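Local atomic coordinates of nitroalkane oxidase (Podospora anserina, PDB entry 3MKH), a protein that oxidises nitroalkanes to aldehydes or ketones with its FAD cofactor, consuming oxygen and releasing nitrite and hydrogen peroxide. Residues 151-162 with 186-194. Sequence-based numbering, arbitrary orientation.
Sequences FQTTARLEGDEW and CVVCRDATT. With SO4 (sulfate ion), chain G.
The hydroxyl of T193 is held by two hydrogen bonds: L157 N donates to T193 OG1 over 2.9 Å, nearly straight, and OG1 in turn donates to D191 OD1 on its syn lone pair, 2.6 Å away. The same carboxylate oxygen takes T193 N from above its plane, closing an Asx turn that bends the chain just after strand 186-191. D191 reaches this position because its CG stands anti to the backbone N (chi1 177°), and the W162 ring meets OD1 with its edge, CZ3 at 3.5 Å.

Before the turn, the strands run parallel for two bridges, T154 with R190 and A155 with D191. R190 N donates to T153 O and R190 O accepts from A155 N, so R190 uses both groups toward segment 151-162, bonding the residues before and after T154, the pattern of a parallel pair; A192 N then reaches A155 O at 2.7 Å. On the face carrying T154 and R190, the arginine's extended chain swings back to F151, where NE donates to F151 O (2.7 Å) in the carbonyl plane. T154 CG2 sits over the centre of the guanidinium, and R190 NH1 donates to O3 of a sulfate ion, probably from the crystallisation liquor, at 3.0 Å. R156 approaches the same ion, its NE linked to it through a water, and its guanidinium rests one face on A192 CB. An alanine in place of R190 would probably leave F151 O without this donor, uncover the T154 methyl and deprive sulfate O3 of NH1.

Beneath, F151 CZ packs on V188 CG1 (3.7 Å), and both residues touch F134, an FAD-binding residue. Parallel pairing of strands 154-158 and 184-191, joined through antiparallel strand 161-168, belongs to the beta domain of the acyl-CoA dehydrogenase fold.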
loop_
_atom_site.group_PDB
_atom_site.type_symbol
_atom_site.label_atom_id
_atom_site.label_comp_id
_atom_site.label_asym_id
_atom_site.label_seq_id
_atom_site.Cartn_x
_atom_site.Cartn_y
_atom_site.Cartn_z
ATOM N N PHE A 151 -27.006 5.898 22.966
ATOM C CA PHE A 151 -26.226 6.805 23.815
ATOM C C PHE A 151 -26.405 6.486 25.297
ATOM O O PHE A 151 -27.507 6.207 25.745
ATOM C CB PHE A 151 -26.656 8.258 23.592
ATOM C CG PHE A 151 -26.114 8.875 22.336
ATOM C CD1 PHE A 151 -24.754 9.139 22.207
ATOM C CD2 PHE A 151 -26.969 9.217 21.295
ATOM C CE1 PHE A 151 -24.263 9.718 21.045
ATOM C CE2 PHE A 151 -26.499 9.797 20.153
ATOM C CZ PHE A 151 -25.136 10.048 20.018
ATOM N N GLN A 152 -25.325 6.543 26.060
ATOM C CA GLN A 152 -25.425 6.344 27.493
ATOM C C GLN A 152 -25.941 7.615 28.139
ATOM O O GLN A 152 -26.537 7.574 29.207
ATOM C CB GLN A 152 -24.069 5.955 28.090
ATOM C CG GLN A 152 -24.103 5.609 29.596
ATOM C CD GLN A 152 -23.883 6.815 30.526
ATOM O OE1 GLN A 152 -23.246 7.799 30.152
ATOM N NE2 GLN A 152 -24.396 6.720 31.757
ATOM N N THR A 153 -25.704 8.755 27.497
ATOM C CA THR A 153 -26.153 10.026 28.043
ATOM C C THR A 153 -27.629 10.237 27.679
ATOM O O THR A 153 -28.016 10.168 26.509
ATOM C CB THR A 153 -25.292 11.215 27.541
ATOM O OG1 THR A 153 -23.928 11.034 27.962
ATOM C CG2 THR A 153 -25.812 12.537 28.096
ATOM N N THR A 154 -28.447 10.488 28.692
ATOM C CA THR A 154 -29.885 10.586 28.492
ATOM C C THR A 154 -30.408 11.908 28.987
ATOM O O THR A 154 -29.764 12.586 29.791
ATOM C CB THR A 154 -30.642 9.491 29.268
ATOM O OG1 THR A 154 -30.343 9.618 30.659
ATOM C CG2 THR A 154 -30.240 8.117 28.798
ATOM N N ALA A 155 -31.589 12.268 28.491
ATOM C CA ALA A 155 -32.298 13.443 28.947
ATOM C C ALA A 155 -33.771 13.065 29.140
ATOM O O ALA A 155 -34.311 12.271 28.378
ATOM C CB ALA A 155 -32.142 14.593 27.952
ATOM N N ARG A 156 -34.391 13.604 30.186
ATOM C CA ARG A 156 -35.799 13.350 30.489
ATOM C C ARG A 156 -36.476 14.656 30.873
ATOM O O ARG A 156 -35.940 15.427 31.678
ATOM C CB ARG A 156 -35.924 12.374 31.662
ATOM C CG ARG A 156 -35.408 10.983 31.383
ATOM C CD ARG A 156 -35.273 10.189 32.679
ATOM N NE ARG A 156 -34.642 8.884 32.469
ATOM C CZ ARG A 156 -33.325 8.692 32.377
ATOM N NH1 ARG A 156 -32.483 9.719 32.473
ATOM N NH2 ARG A 156 -32.845 7.473 32.184
ATOM N N LEU A 157 -37.652 14.911 30.305
ATOM C CA LEU A 157 -38.416 16.097 30.666
ATOM C C LEU A 157 -39.148 15.830 31.982
ATOM O O LEU A 157 -39.942 14.907 32.074
ATOM C CB LEU A 157 -39.411 16.452 29.558
ATOM C CG LEU A 157 -40.326 17.669 29.736
ATOM C CD1 LEU A 157 -39.522 18.944 29.881
ATOM C CD2 LEU A 157 -41.266 17.780 28.547
ATOM N N GLU A 158 -38.846 16.628 33.000
ATOM C CA GLU A 158 -39.516 16.540 34.290
ATOM C C GLU A 158 -40.138 17.889 34.557
ATOM O O GLU A 158 -39.454 18.831 34.954
ATOM C CB GLU A 158 -38.525 16.176 35.406
ATOM C CG GLU A 158 -37.692 14.951 35.077
ATOM C CD GLU A 158 -37.012 14.325 36.283
ATOM O OE1 GLU A 158 -36.772 15.038 37.282
ATOM O OE2 GLU A 158 -36.711 13.112 36.217
ATOM N N GLY A 159 -41.439 17.995 34.305
ATOM C CA GLY A 159 -42.107 19.272 34.425
ATOM C C GLY A 159 -41.672 20.201 33.312
ATOM O O GLY A 159 -41.820 19.879 32.124
ATOM N N ASP A 160 -41.145 21.361 33.687
ATOM C CA ASP A 160 -40.672 22.321 32.692
ATOM C C ASP A 160 -39.139 22.392 32.611
ATOM O O ASP A 160 -38.575 23.384 32.158
ATOM C CB ASP A 160 -41.263 23.713 32.943
ATOM C CG ASP A 160 -40.799 24.320 34.253
ATOM O OD1 ASP A 160 -40.310 23.566 35.124
ATOM O OD2 ASP A 160 -40.928 25.555 34.410
ATOM N N GLU A 161 -38.461 21.344 33.051
ATOM C CA GLU A 161 -37.021 21.292 32.848
ATOM C C GLU A 161 -36.577 19.944 32.282
ATOM O O GLU A 161 -37.165 18.906 32.581
ATOM C CB GLU A 161 -36.268 21.674 34.127
ATOM C CG GLU A 161 -36.854 21.118 35.401
ATOM C CD GLU A 161 -36.152 21.630 36.652
ATOM O OE1 GLU A 161 -35.565 22.741 36.612
ATOM O OE2 GLU A 161 -36.189 20.912 37.674
ATOM N N TRP A 162 -35.556 19.975 31.433
ATOM C CA TRP A 162 -34.920 18.753 30.973
ATOM C C TRP A 162 -33.825 18.367 31.952
ATOM O O TRP A 162 -33.089 19.216 32.443
ATOM C CB TRP A 162 -34.351 18.931 29.557
ATOM C CG TRP A 162 -35.423 18.873 28.507
ATOM C CD1 TRP A 162 -36.158 19.924 28.018
ATOM C CD2 TRP A 162 -35.901 17.704 27.837
ATOM N NE1 TRP A 162 -37.055 19.476 27.083
ATOM C CE2 TRP A 162 -36.921 18.118 26.952
ATOM C CE3 TRP A 162 -35.577 16.342 27.907
ATOM C CZ2 TRP A 162 -37.612 17.222 26.137
ATOM C CZ3 TRP A 162 -36.257 15.453 27.082
ATOM C CH2 TRP A 162 -37.267 15.899 26.214
ATOM N N CYS A 186 -22.736 21.763 23.531
ATOM C CA CYS A 186 -23.856 21.154 22.808
ATOM C C CYS A 186 -23.866 19.658 23.116
ATOM O O CYS A 186 -23.048 18.909 22.578
ATOM C CB CYS A 186 -23.722 21.373 21.303
ATOM S SG CYS A 186 -23.974 23.103 20.813
ATOM N N VAL A 187 -24.778 19.230 23.989
ATOM C CA VAL A 187 -24.747 17.857 24.483
ATOM C C VAL A 187 -25.683 16.997 23.666
ATOM O O VAL A 187 -26.905 17.224 23.624
ATOM C CB VAL A 187 -25.086 17.764 25.974
ATOM C CG1 VAL A 187 -25.000 16.297 26.467
ATOM C CG2 VAL A 187 -24.135 18.643 26.767
ATOM N N VAL A 188 -25.092 16.028 22.985
ATOM C CA VAL A 188 -25.857 15.092 22.203
ATOM C C VAL A 188 -26.266 13.950 23.111
ATOM O O VAL A 188 -25.429 13.304 23.759
ATOM C CB VAL A 188 -25.049 14.567 21.018
ATOM C CG1 VAL A 188 -25.917 13.654 20.128
ATOM C CG2 VAL A 188 -24.512 15.747 20.214
ATOM N N CYS A 189 -27.567 13.710 23.173
ATOM C CA CYS A 189 -28.076 12.712 24.090
ATOM C C CYS A 189 -29.344 12.063 23.552
ATOM O O CYS A 189 -29.877 12.472 22.508
ATOM C CB CYS A 189 -28.338 13.359 25.450
ATOM S SG CYS A 189 -29.344 14.858 25.351
ATOM N N ARG A 190 -29.832 11.046 24.258
ATOM C CA ARG A 190 -31.106 10.456 23.873
ATOM C C ARG A 190 -32.231 10.727 24.884
ATOM O O ARG A 190 -32.044 10.633 26.110
ATOM C CB ARG A 190 -30.962 8.967 23.556
ATOM C CG ARG A 190 -30.819 8.088 24.742
ATOM C CD ARG A 190 -30.786 6.627 24.350
ATOM N NE ARG A 190 -30.160 5.873 25.426
ATOM C CZ ARG A 190 -30.814 5.426 26.488
ATOM N NH1 ARG A 190 -32.117 5.642 26.594
ATOM N NH2 ARG A 190 -30.170 4.764 27.439
ATOM N N ASP A 191 -33.397 11.081 24.349
ATOM C CA ASP A 191 -34.579 11.350 25.151
ATOM C C ASP A 191 -35.032 10.041 25.782
ATOM O O ASP A 191 -35.277 9.058 25.086
ATOM C CB ASP A 191 -35.678 11.910 24.248
ATOM C CG ASP A 191 -36.986 12.164 24.985
ATOM O OD1 ASP A 191 -36.988 12.189 26.233
ATOM O OD2 ASP A 191 -38.018 12.349 24.301
ATOM N N ALA A 192 -35.117 10.020 27.105
ATOM C CA ALA A 192 -35.586 8.838 27.807
ATOM C C ALA A 192 -36.892 9.126 28.562
ATOM O O ALA A 192 -37.290 8.364 29.444
ATOM C CB ALA A 192 -34.498 8.320 28.764
ATOM N N THR A 193 -37.548 10.226 28.219
ATOM C CA THR A 193 -38.814 10.589 28.854
ATOM C C THR A 193 -39.836 9.481 28.644
ATOM O O THR A 193 -40.548 9.090 29.565
ATOM C CB THR A 193 -39.388 11.881 28.280
ATOM O OG1 THR A 193 -38.391 12.905 28.316
ATOM C CG2 THR A 193 -40.631 12.324 29.092
ATOM N N THR A 194 -39.895 8.985 27.415
ATOM C CA THR A 194 -40.671 7.803 27.088
ATOM C C THR A 194 -39.717 6.795 26.465
ATOM O O THR A 194 -38.763 7.175 25.787
ATOM C CB THR A 194 -41.793 8.116 26.080
ATOM O OG1 THR A 194 -41.217 8.582 24.852
ATOM C CG2 THR A 194 -42.730 9.182 26.631
HETATM S S SO4 G . -32.958 4.280 30.293
HETATM O O1 SO4 G . -32.425 3.153 31.058
HETATM O O2 SO4 G . -32.042 5.412 30.419
HETATM O O3 SO4 G . -33.065 3.887 28.891
HETATM O O4 SO4 G . -34.268 4.658 30.832
HETATM O O HOH W 1 -35.754 6.611 31.726
#